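Local coordinates for protein glycoside hydrolase family 31 (Trueperella pyogenes, PDB 5I0F) that probably degrades cycloalternan by cleaving its glucosidic linkages through a covalent glycosyl-enzyme intermediate, at residues G301-T306 with L599-R604; E312-H317 with I322-V327; S535-F540 with Y575-A580; W607-Q612 with G616-L621. All coordinates share one frame; numbering follows the deposited sequence.

Contact 1: G301-T306 with L599-R604. With GLC (alpha-D-glucopyranose), chain C.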
# COMPACT_ATOMS: atom_id res chain seq x y z
N GLY A 301 -0.02 19.43 2.35
CA GLY A 301 0.35 19.92 1.02
C GLY A 301 1.84 19.81 0.85
O GLY A 301 2.60 20.40 1.62
N ASN A 302 2.29 19.05 -0.15
CA ASN A 302 3.72 18.84 -0.29
C ASN A 302 4.52 20.15 -0.50
O ASN A 302 5.69 20.22 -0.12
CB ASN A 302 4.05 17.83 -1.40
CG ASN A 302 5.53 17.50 -1.44
OD1 ASN A 302 6.31 18.12 -2.20
ND2 ASN A 302 5.95 16.58 -0.61
N GLU A 303 3.88 21.19 -1.07
CA GLU A 303 4.58 22.45 -1.35
C GLU A 303 4.57 23.43 -0.18
O GLU A 303 4.98 24.57 -0.35
CB GLU A 303 4.05 23.08 -2.65
CG GLU A 303 4.37 22.16 -3.81
CD GLU A 303 4.14 22.74 -5.19
OE1 GLU A 303 4.72 22.16 -6.12
OE2 GLU A 303 3.38 23.71 -5.36
N TRP A 304 4.12 23.00 1.00
CA TRP A 304 4.30 23.80 2.21
C TRP A 304 5.68 23.44 2.76
O TRP A 304 5.79 22.59 3.64
CB TRP A 304 3.23 23.50 3.23
CG TRP A 304 1.85 23.73 2.73
CD1 TRP A 304 1.46 24.48 1.65
CD2 TRP A 304 0.66 23.25 3.33
NE1 TRP A 304 0.10 24.46 1.52
CE2 TRP A 304 -0.42 23.69 2.53
CE3 TRP A 304 0.40 22.47 4.45
CZ2 TRP A 304 -1.75 23.41 2.84
CZ3 TRP A 304 -0.95 22.18 4.76
CH2 TRP A 304 -1.98 22.64 3.95
N ASN A 305 6.70 24.09 2.22
CA ASN A 305 8.08 23.69 2.50
C ASN A 305 8.89 24.74 3.27
O ASN A 305 10.12 24.70 3.27
CB ASN A 305 8.80 23.24 1.23
CG ASN A 305 9.16 24.38 0.30
OD1 ASN A 305 8.50 25.43 0.26
ND2 ASN A 305 10.22 24.18 -0.47
N THR A 306 8.19 25.65 3.93
CA THR A 306 8.80 26.63 4.81
C THR A 306 7.86 26.83 5.96
O THR A 306 6.65 26.56 5.85
CB THR A 306 9.06 28.02 4.14
OG1 THR A 306 7.82 28.67 3.84
CG2 THR A 306 9.87 27.90 2.88
N LEU A 599 3.39 27.18 -11.46
CA LEU A 599 2.10 27.84 -11.45
C LEU A 599 1.10 26.99 -12.25
O LEU A 599 1.52 26.32 -13.20
CB LEU A 599 2.23 29.22 -12.08
CG LEU A 599 3.22 30.16 -11.39
CD1 LEU A 599 3.29 31.47 -12.17
CD2 LEU A 599 2.80 30.41 -9.94
N PRO A 600 -0.19 27.00 -11.91
CA PRO A 600 -0.77 27.63 -10.73
C PRO A 600 -0.61 26.74 -9.50
O PRO A 600 -0.20 25.58 -9.63
CB PRO A 600 -2.25 27.71 -11.10
CG PRO A 600 -2.48 26.46 -11.91
CD PRO A 600 -1.21 26.27 -12.70
N LEU A 601 -0.92 27.28 -8.34
CA LEU A 601 -0.86 26.54 -7.07
C LEU A 601 -1.77 25.33 -7.12
O LEU A 601 -2.90 25.43 -7.60
CB LEU A 601 -1.27 27.45 -5.89
CG LEU A 601 -1.02 26.99 -4.45
CD1 LEU A 601 0.46 26.69 -4.24
CD2 LEU A 601 -1.50 28.08 -3.48
N ARG A 602 -1.28 24.19 -6.63
CA ARG A 602 -2.06 22.96 -6.69
C ARG A 602 -2.58 22.47 -5.33
O ARG A 602 -3.10 21.37 -5.26
CB ARG A 602 -1.26 21.91 -7.44
CG ARG A 602 -1.37 22.12 -8.94
CD ARG A 602 -0.84 20.96 -9.70
NE ARG A 602 -1.02 21.10 -11.14
CZ ARG A 602 -0.57 20.20 -12.01
NH1 ARG A 602 0.09 19.14 -11.59
NH2 ARG A 602 -0.75 20.38 -13.31
N ASP A 603 -2.49 23.29 -4.29
CA ASP A 603 -3.04 22.94 -2.98
C ASP A 603 -4.51 22.52 -3.12
O ASP A 603 -5.25 23.13 -3.91
CB ASP A 603 -2.95 24.11 -1.98
CG ASP A 603 -1.51 24.58 -1.68
OD1 ASP A 603 -0.53 23.98 -2.21
OD2 ASP A 603 -1.37 25.54 -0.87
N ARG A 604 -4.92 21.53 -2.31
CA ARG A 604 -6.31 21.10 -2.19
C ARG A 604 -7.02 21.76 -1.01
O ARG A 604 -8.00 21.23 -0.45
CB ARG A 604 -6.40 19.57 -2.09
CG ARG A 604 -6.62 18.89 -3.44
CD ARG A 604 -5.44 19.08 -4.37
NE ARG A 604 -5.54 18.17 -5.50
CZ ARG A 604 -4.92 18.30 -6.68
NH1 ARG A 604 -4.12 19.33 -6.96
NH2 ARG A 604 -5.12 17.37 -7.60
C1 GLC C . 7.65 13.88 -2.29
C2 GLC C . 8.78 13.66 -3.31
C3 GLC C . 10.07 13.21 -2.64
C4 GLC C . 10.41 14.15 -1.48
C5 GLC C . 9.24 14.22 -0.51
C6 GLC C . 9.52 15.14 0.68
O2 GLC C . 8.39 12.68 -4.28
O3 GLC C . 11.13 13.17 -3.60
O4 GLC C . 11.59 13.67 -0.82
O5 GLC C . 8.09 14.71 -1.20
O6 GLC C . 9.68 16.48 0.24
O HOH W 1 0.73 23.13 -4.57
O HOH W 2 1.32 22.39 -0.82
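Trp304 and Asp603 make a buried polar contact between two loops of the catalytic barrel, helped by two bridging waters. The indole donates from NE1 to Asp603 OD2 over 3.0 Å in a nearly straight bond (168°). The carboxylate oxygen lies at the edge of the indole, close to its plane, yet NE1 meets OD2 from above the carboxylate plane, and the two planes stand almost perpendicular. Tryptophan suits this place: its one N-H serves the acid while its ring fills the interior. Gly301, lacking a side chain, lets its backbone N sit 3.7 Å above one indole face, toward the rim, and its carbonyl closes the type I turn by accepting from Trp304 N.

In the (beta/alpha)8 fold, residues 301-306 follow the first barrel strand, 297-300, and residues 599-604 belong to the loop after the last, 587-590. The contact thus joins loops where the barrel closes, at the strand ends that carry the sugar site. Asn302, on the same turn, reaches toward the ligand, CG anti to its own N (chi1 -174°), and donates an N-H from ND2 to O5 of the bound glucose, 2.9 Å away, in a bent bond (134°); ND2 also hydrogen-bonds Glu330.

Asp603 OD1 faces the waters. Water 2 donates to it at 2.8 Å and takes a weak bond from Glu303 N; water 1 lies 2.8 Å from both Asp603 OD1 and Glu303 OE2 and accepts from Arg602 N. Water 1 probably eases the proximity of two acids, while Glu303 OE1 accepts from the backbone N-H groups of His595 and His597.

Contact 2: E312-H317 with I322-V327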
# COMPACT_ATOMS: atom_id res chain seq x y z
N GLU A 312 0.99 30.26 7.20
CA GLU A 312 0.02 30.97 6.35
C GLU A 312 -1.29 30.17 6.20
O GLU A 312 -2.40 30.72 6.30
CB GLU A 312 0.61 31.30 4.97
CG GLU A 312 -0.40 31.80 3.93
CD GLU A 312 0.18 32.06 2.54
OE1 GLU A 312 1.25 31.50 2.19
OE2 GLU A 312 -0.47 32.81 1.76
N GLN A 313 -1.16 28.87 5.96
CA GLN A 313 -2.31 28.01 5.81
C GLN A 313 -3.05 27.76 7.12
O GLN A 313 -4.28 27.76 7.12
CB GLN A 313 -1.91 26.70 5.14
CG GLN A 313 -1.36 26.91 3.71
CD GLN A 313 -2.29 27.67 2.80
OE1 GLN A 313 -3.53 27.59 2.89
NE2 GLN A 313 -1.69 28.46 1.92
N MET A 314 -2.31 27.62 8.22
CA MET A 314 -2.95 27.47 9.54
C MET A 314 -3.69 28.76 9.92
O MET A 314 -4.82 28.70 10.41
CB MET A 314 -1.93 27.08 10.61
CG MET A 314 -1.20 25.76 10.35
SD MET A 314 -2.29 24.35 10.22
CE MET A 314 -2.54 24.27 8.46
N ASP A 315 -3.10 29.92 9.64
CA ASP A 315 -3.79 31.20 9.90
C ASP A 315 -5.04 31.31 9.00
O ASP A 315 -6.08 31.80 9.45
CB ASP A 315 -2.88 32.41 9.69
CG ASP A 315 -1.73 32.50 10.70
OD1 ASP A 315 -1.74 31.78 11.75
OD2 ASP A 315 -0.80 33.30 10.43
N ARG A 316 -4.96 30.84 7.76
CA ARG A 316 -6.12 30.90 6.87
C ARG A 316 -7.27 30.01 7.36
O ARG A 316 -8.41 30.44 7.39
CB ARG A 316 -5.74 30.61 5.43
CG ARG A 316 -6.84 30.86 4.41
CD ARG A 316 -7.14 32.33 4.21
NE ARG A 316 -8.17 32.55 3.20
CZ ARG A 316 -7.97 32.66 1.88
NH1 ARG A 316 -9.01 32.85 1.08
NH2 ARG A 316 -6.75 32.60 1.35
N HIS A 317 -6.94 28.78 7.78
CA HIS A 317 -7.94 27.92 8.42
C HIS A 317 -8.67 28.66 9.56
O HIS A 317 -9.89 28.67 9.64
CB HIS A 317 -7.31 26.62 8.92
CG HIS A 317 -7.28 25.54 7.90
ND1 HIS A 317 -8.40 24.83 7.55
CD2 HIS A 317 -6.28 25.08 7.10
CE1 HIS A 317 -8.10 23.98 6.59
NE2 HIS A 317 -6.81 24.09 6.31
N ILE A 322 -12.53 27.23 9.50
CA ILE A 322 -12.47 25.84 9.05
C ILE A 322 -11.38 25.20 9.91
O ILE A 322 -10.22 25.26 9.56
CB ILE A 322 -12.18 25.73 7.52
CG1 ILE A 322 -13.33 26.40 6.75
CG2 ILE A 322 -12.05 24.29 7.06
CD1 ILE A 322 -13.00 26.78 5.32
N PRO A 323 -11.76 24.68 11.09
CA PRO A 323 -10.73 24.21 12.01
C PRO A 323 -10.01 22.96 11.50
O PRO A 323 -10.60 22.12 10.79
CB PRO A 323 -11.50 23.90 13.31
CG PRO A 323 -12.93 23.74 12.87
CD PRO A 323 -13.12 24.64 11.69
N VAL A 324 -8.74 22.87 11.86
CA VAL A 324 -7.93 21.71 11.57
C VAL A 324 -7.42 21.16 12.88
O VAL A 324 -7.16 21.94 13.82
CB VAL A 324 -6.78 22.01 10.59
CG1 VAL A 324 -7.32 22.20 9.20
CG2 VAL A 324 -5.99 23.25 10.97
N SER A 325 -7.32 19.84 12.98
CA SER A 325 -6.71 19.19 14.14
C SER A 325 -5.28 18.70 13.93
O SER A 325 -4.56 18.48 14.90
CB SER A 325 -7.63 18.07 14.68
OG SER A 325 -7.61 16.94 13.82
N VAL A 326 -4.86 18.56 12.68
CA VAL A 326 -3.55 17.97 12.35
C VAL A 326 -3.02 18.68 11.11
O VAL A 326 -3.76 18.90 10.14
CB VAL A 326 -3.64 16.45 12.04
CG1 VAL A 326 -2.26 15.88 11.69
CG2 VAL A 326 -4.20 15.66 13.21
N VAL A 327 -1.73 19.00 11.13
CA VAL A 327 -1.02 19.42 9.93
C VAL A 327 0.11 18.45 9.66
O VAL A 327 0.88 18.11 10.58
CB VAL A 327 -0.53 20.89 10.00
CG1 VAL A 327 0.44 21.14 11.14
CG2 VAL A 327 0.06 21.32 8.64
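Met314 opens the contact by bending its thioether over the strand side of its helix. With chi1 and chi2 both near -60°, SD rests 3.9 Å from Val324 CG2 and equally far from Val327 CB, and the terminal CE touches Val327 CG2. A flexible, unbranched chain can bend so that its sulfur touches two beta-branched residues.

One turn on, His317 pairs with Ile322 twice. Its carbonyl accepts from Ile322 N at 3.0 Å, closing the chain back on the helix end, while ring ND1 donates to Ile322 O at 2.7 Å. The second bond is more bent (144°): the carbonyl oxygen stays at the ring edge, but the donor is tilted from the carbonyl plane. Val324 CG1 then stands over the centre of the imidazole, 3.3 Å from its centroid, a close CH-pi contact. NE2 is hydrogen-bonded to Tyr590 OH, so both ring nitrogens are held and the ring's rotation is fixed.

The pair forms the second half of a beta-alpha-beta unit of the barrel, where helix 307-320 returns to strand 326-329. Strands 297-300 and 383-388 flank that strand, Trp607 meets the His317 ring edge-to-face, and helix 617-646 packs against Ile322.

Contact 3: S535-F540 with Y575-A580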
# COMPACT_ATOMS: atom_id res chain seq x y z
N SER A 535 -7.32 13.26 -9.52
CA SER A 535 -8.55 13.91 -9.12
C SER A 535 -9.65 13.63 -10.12
O SER A 535 -10.00 14.49 -10.96
CB SER A 535 -8.35 15.43 -8.97
OG SER A 535 -7.51 15.72 -7.86
N THR A 536 -10.21 12.43 -10.00
CA THR A 536 -11.26 11.94 -10.89
C THR A 536 -12.43 11.30 -10.13
O THR A 536 -12.26 10.82 -8.99
CB THR A 536 -10.72 10.89 -11.87
OG1 THR A 536 -10.33 9.70 -11.18
CG2 THR A 536 -9.55 11.43 -12.70
N TRP A 537 -13.58 11.22 -10.81
CA TRP A 537 -14.73 10.51 -10.25
C TRP A 537 -14.45 9.02 -10.07
O TRP A 537 -14.84 8.45 -9.07
CB TRP A 537 -16.00 10.73 -11.09
CG TRP A 537 -16.42 12.15 -11.08
CD1 TRP A 537 -16.07 13.12 -11.99
CD2 TRP A 537 -17.25 12.79 -10.11
NE1 TRP A 537 -16.65 14.33 -11.64
CE2 TRP A 537 -17.38 14.16 -10.49
CE3 TRP A 537 -17.91 12.35 -8.96
CZ2 TRP A 537 -18.14 15.07 -9.76
CZ3 TRP A 537 -18.69 13.28 -8.23
CH2 TRP A 537 -18.78 14.62 -8.64
N GLU A 538 -13.75 8.40 -11.02
CA GLU A 538 -13.41 6.98 -10.90
C GLU A 538 -12.52 6.72 -9.68
O GLU A 538 -12.73 5.73 -8.96
CB GLU A 538 -12.76 6.43 -12.19
CG GLU A 538 -12.50 4.92 -12.17
CD GLU A 538 -13.68 4.07 -11.68
OE1 GLU A 538 -14.86 4.30 -12.12
OE2 GLU A 538 -13.45 3.17 -10.81
N ALA A 539 -11.56 7.61 -9.43
CA ALA A 539 -10.70 7.46 -8.27
C ALA A 539 -11.45 7.62 -6.93
O ALA A 539 -11.16 6.92 -5.95
CB ALA A 539 -9.53 8.43 -8.35
N PHE A 540 -12.41 8.54 -6.90
CA PHE A 540 -13.34 8.71 -5.77
C PHE A 540 -14.08 7.40 -5.48
O PHE A 540 -14.04 6.90 -4.35
CB PHE A 540 -14.29 9.89 -6.12
CG PHE A 540 -15.34 10.23 -5.10
CD1 PHE A 540 -15.32 9.79 -3.78
CD2 PHE A 540 -16.40 11.06 -5.49
CE1 PHE A 540 -16.30 10.16 -2.88
CE2 PHE A 540 -17.39 11.45 -4.58
CZ PHE A 540 -17.35 10.97 -3.28
N TYR A 575 -14.75 18.18 -5.82
CA TYR A 575 -14.30 18.62 -4.49
C TYR A 575 -15.45 18.63 -3.49
O TYR A 575 -15.34 18.08 -2.41
CB TYR A 575 -13.62 19.97 -4.55
CG TYR A 575 -12.86 20.34 -3.28
CD1 TYR A 575 -11.55 19.89 -3.06
CD2 TYR A 575 -13.42 21.17 -2.32
CE1 TYR A 575 -10.84 20.26 -1.93
CE2 TYR A 575 -12.71 21.54 -1.19
CZ TYR A 575 -11.43 21.09 -0.99
OH TYR A 575 -10.73 21.48 0.14
N ALA A 576 -16.58 19.19 -3.89
CA ALA A 576 -17.77 19.21 -3.03
C ALA A 576 -18.24 17.85 -2.61
O ALA A 576 -18.50 17.63 -1.42
CB ALA A 576 -18.90 19.97 -3.69
N ARG A 577 -18.40 16.93 -3.57
CA ARG A 577 -18.93 15.60 -3.24
C ARG A 577 -17.93 14.80 -2.40
O ARG A 577 -18.31 14.10 -1.47
CB ARG A 577 -19.29 14.80 -4.50
CG ARG A 577 -20.38 15.38 -5.37
CD ARG A 577 -21.64 15.69 -4.61
NE ARG A 577 -22.79 15.89 -5.48
CZ ARG A 577 -24.00 16.27 -5.07
NH1 ARG A 577 -24.26 16.50 -3.78
NH2 ARG A 577 -24.98 16.40 -5.97
N ALA A 578 -16.65 14.93 -2.72
CA ALA A 578 -15.61 14.21 -2.03
C ALA A 578 -15.39 14.74 -0.61
O ALA A 578 -15.12 13.96 0.31
CB ALA A 578 -14.31 14.28 -2.81
N PHE A 579 -15.50 16.06 -0.45
CA PHE A 579 -15.35 16.68 0.88
C PHE A 579 -16.50 16.19 1.79
O PHE A 579 -16.27 15.84 2.95
CB PHE A 579 -15.29 18.21 0.77
CG PHE A 579 -14.69 18.91 1.97
CD1 PHE A 579 -15.43 19.12 3.12
CD2 PHE A 579 -13.39 19.41 1.92
CE1 PHE A 579 -14.89 19.79 4.21
CE2 PHE A 579 -12.83 20.09 3.00
CZ PHE A 579 -13.58 20.26 4.16
N ALA A 580 -17.72 16.15 1.25
CA ALA A 580 -18.89 15.65 2.00
C ALA A 580 -18.70 14.17 2.40
O ALA A 580 -18.93 13.78 3.55
CB ALA A 580 -20.16 15.84 1.19
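The Phe540 ring presents one face to the backbone of Ala578, whose CA lies 4.3 Å from the ring centroid and 25° off its normal, a CH-pi contact with a helix rather than with a side chain. At the edge of the same ring, in its plane, sits Trp537 CE3, so the two aromatics of the first segment lie against each other. The Trp537 indole in turn offers an edge to the second helix: Arg577 CG lies near its plane, 3.7 Å from CH2.

Arg577 lies against both rings through its aliphatic root. Its CB is 3.9 Å from Phe540 CE2, while the chain bends at chi2 (-53°) and carries the guanidinium away to the backbone carbonyls of Val718 and Gly719. A long residue is well suited here, because its methylenes can pack on aromatics while the charge is met by main-chain oxygens beyond the barrel helices. Small Ala578 leaves its backbone accessible to the phenyl ring.

Helices 537-551 and 572-583 follow successive strands, 527-529 and 558-561, of the (beta/alpha)8 barrel, and this contact joins them side by side on its outside. Thr536 starts the first helix as its N-cap, OG1 accepting from Ala539 N at 3.0 Å. Phe540 extends with CG anti to its backbone N (chi1 179°), which brings CZ 3.9 Å from Ala578 CA. Inward, the phenyl meets the nearly parallel ring of Trp560 on strand 558-561, while the indole NE1 of Trp537 is hydrogen-bonded to Glu571.

Contact 4: W607-Q612 with G616-L621; sequences WNVAEQ and GELIDL
Ala610 is the small bump at the middle of this helical hairpin. Its methyl pushes into the hollow framed by Gly616, Leu618 and Ile619 on the facing segment, with CB 4.0 Å from Ile619 CG1, 4.2 Å from Leu618 CB and 4.3 Å from Gly616 CA. Alanine suits the spot because the chain is at its tightest there: the CA atoms of Ala610 and Gly616 are only 5.1 Å apart. Gly616 CA forms one wall of the hollow.

Two larger residues of the second helix fill the grooves on either side of that methyl. Leu618 CG stands anti to the carbonyl carbon (chi1 -67°) and CD1 is anti to CA, which carries CD1 to within 3.6 Å of Val609 CG1 and places it near Ala610 N. Ile619 sends its longer branch past the other flank, and CD1 ends 4.0 Å from both CA and CB of Trp607. The indole itself turns aside, leaving only its root to meet the isoleucine. The interface is wholly apolar, joined by shape.

The two axes run nearly antiparallel, at 154°, and approach to 8.5 Å, as expected of a helical hairpin with a very short link. Within helix 606-613, Gln612 NE2 donates to Asn608 OD1 on the face turned from the hairpin. Around the pair, helix 572-583 packs on Val609 and Leu618 through Tyr575, while helix 307-320 takes the Trp607 indole, whose NE1 is hydrogen-bonded to Gln313.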
# COMPACT_ATOMS: atom_id res chain seq x y z
N TRP A 607 -9.88 27.17 -0.24
CA TRP A 607 -9.63 28.48 -0.89
C TRP A 607 -8.89 28.39 -2.22
O TRP A 607 -9.26 29.09 -3.17
CB TRP A 607 -8.94 29.50 0.07
CG TRP A 607 -7.90 28.92 0.99
CD1 TRP A 607 -6.56 28.86 0.78
CD2 TRP A 607 -8.15 28.27 2.24
NE1 TRP A 607 -5.95 28.22 1.83
CE2 TRP A 607 -6.91 27.86 2.74
CE3 TRP A 607 -9.30 28.03 2.99
CZ2 TRP A 607 -6.78 27.19 3.95
CZ3 TRP A 607 -9.18 27.38 4.18
CH2 TRP A 607 -7.93 26.98 4.66
N ASN A 608 -7.84 27.56 -2.31
CA ASN A 608 -7.16 27.41 -3.61
C ASN A 608 -8.07 26.75 -4.66
O ASN A 608 -8.15 27.22 -5.81
CB ASN A 608 -5.86 26.62 -3.51
CG ASN A 608 -5.07 26.68 -4.81
OD1 ASN A 608 -4.81 27.76 -5.34
ND2 ASN A 608 -4.73 25.51 -5.35
N VAL A 609 -8.81 25.72 -4.24
CA VAL A 609 -9.72 25.06 -5.17
C VAL A 609 -10.81 26.05 -5.62
O VAL A 609 -11.12 26.11 -6.82
CB VAL A 609 -10.30 23.74 -4.61
CG1 VAL A 609 -11.22 23.07 -5.61
CG2 VAL A 609 -9.16 22.75 -4.24
N ALA A 610 -11.35 26.82 -4.68
CA ALA A 610 -12.35 27.84 -5.01
C ALA A 610 -11.78 28.85 -6.00
O ALA A 610 -12.46 29.19 -6.99
CB ALA A 610 -12.83 28.57 -3.76
N GLU A 611 -10.55 29.29 -5.76
CA GLU A 611 -9.88 30.26 -6.65
C GLU A 611 -9.71 29.68 -8.06
O GLU A 611 -10.09 30.34 -9.04
CB GLU A 611 -8.53 30.70 -6.07
CG GLU A 611 -7.60 31.51 -6.99
CD GLU A 611 -8.19 32.83 -7.47
OE1 GLU A 611 -8.96 33.47 -6.71
OE2 GLU A 611 -7.86 33.25 -8.61
N GLN A 612 -9.13 28.48 -8.16
CA GLN A 612 -8.80 27.91 -9.47
C GLN A 612 -10.04 27.50 -10.25
O GLN A 612 -10.04 27.57 -11.47
CB GLN A 612 -7.89 26.68 -9.39
CG GLN A 612 -6.58 26.79 -8.63
CD GLN A 612 -5.70 27.93 -9.05
OE1 GLN A 612 -5.74 28.40 -10.18
NE2 GLN A 612 -4.87 28.39 -8.12
N GLY A 616 -16.67 30.12 -5.68
CA GLY A 616 -16.47 30.74 -4.38
C GLY A 616 -17.21 30.03 -3.26
O GLY A 616 -16.71 29.97 -2.15
N GLU A 617 -18.39 29.47 -3.55
CA GLU A 617 -19.16 28.73 -2.53
C GLU A 617 -18.44 27.48 -1.91
O GLU A 617 -18.87 26.98 -0.86
CB GLU A 617 -20.55 28.35 -3.05
CG GLU A 617 -20.57 27.28 -4.13
CD GLU A 617 -21.86 27.28 -4.97
OE1 GLU A 617 -22.93 27.60 -4.44
OE2 GLU A 617 -21.79 26.98 -6.19
N LEU A 618 -17.35 27.00 -2.51
CA LEU A 618 -16.60 25.90 -1.90
C LEU A 618 -16.05 26.21 -0.51
O LEU A 618 -15.89 25.29 0.30
CB LEU A 618 -15.45 25.43 -2.79
CG LEU A 618 -15.79 24.76 -4.12
CD1 LEU A 618 -14.50 24.27 -4.75
CD2 LEU A 618 -16.76 23.60 -3.91
N ILE A 619 -15.74 27.48 -0.23
CA ILE A 619 -15.23 27.83 1.11
C ILE A 619 -16.38 27.67 2.13
O ILE A 619 -16.19 27.01 3.15
CB ILE A 619 -14.56 29.22 1.17
CG1 ILE A 619 -13.45 29.34 0.11
CG2 ILE A 619 -13.94 29.44 2.54
CD1 ILE A 619 -12.80 30.70 0.05
N ASP A 620 -17.56 28.20 1.82
CA ASP A 620 -18.75 28.02 2.68
C ASP A 620 -19.10 26.54 2.84
O ASP A 620 -19.45 26.10 3.93
CB ASP A 620 -19.98 28.76 2.13
CG ASP A 620 -20.02 30.25 2.48
OD1 ASP A 620 -19.17 30.79 3.25
OD2 ASP A 620 -20.95 30.92 2.00
N LEU A 621 -18.97 25.76 1.76
CA LEU A 621 -19.20 24.31 1.85
C LEU A 621 -18.23 23.62 2.80
O LEU A 621 -18.64 22.76 3.56
CB LEU A 621 -19.13 23.65 0.47
CG LEU A 621 -20.19 22.59 0.21
CD1 LEU A 621 -21.60 23.22 0.20
CD2 LEU A 621 -19.92 21.86 -1.11

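All four contacts are largely buried and belong to one barrel, but their chemistry follows their place. Contact 1, beside the sugar site at the strand ends, is polar and watered; contact 2 mixes hydrogen bonds with apolar packing where a helix returns to its strand; contacts 3 and 4 join outer helices, contact 3 by aromatic rings against an arginine stem and a helix backbone, contact 4 by branched aliphatic side chains around one alanine methyl. Contacts 1 and 4 each reach the surface at one residue, Leu601 and Gly616. The four share neighbours: Gln313 touches Trp304 and is hydrogen-bonded to Trp607, Asn608 to backbone carbonyls of Leu601 and Asp603, and Tyr575 to Arg604 O.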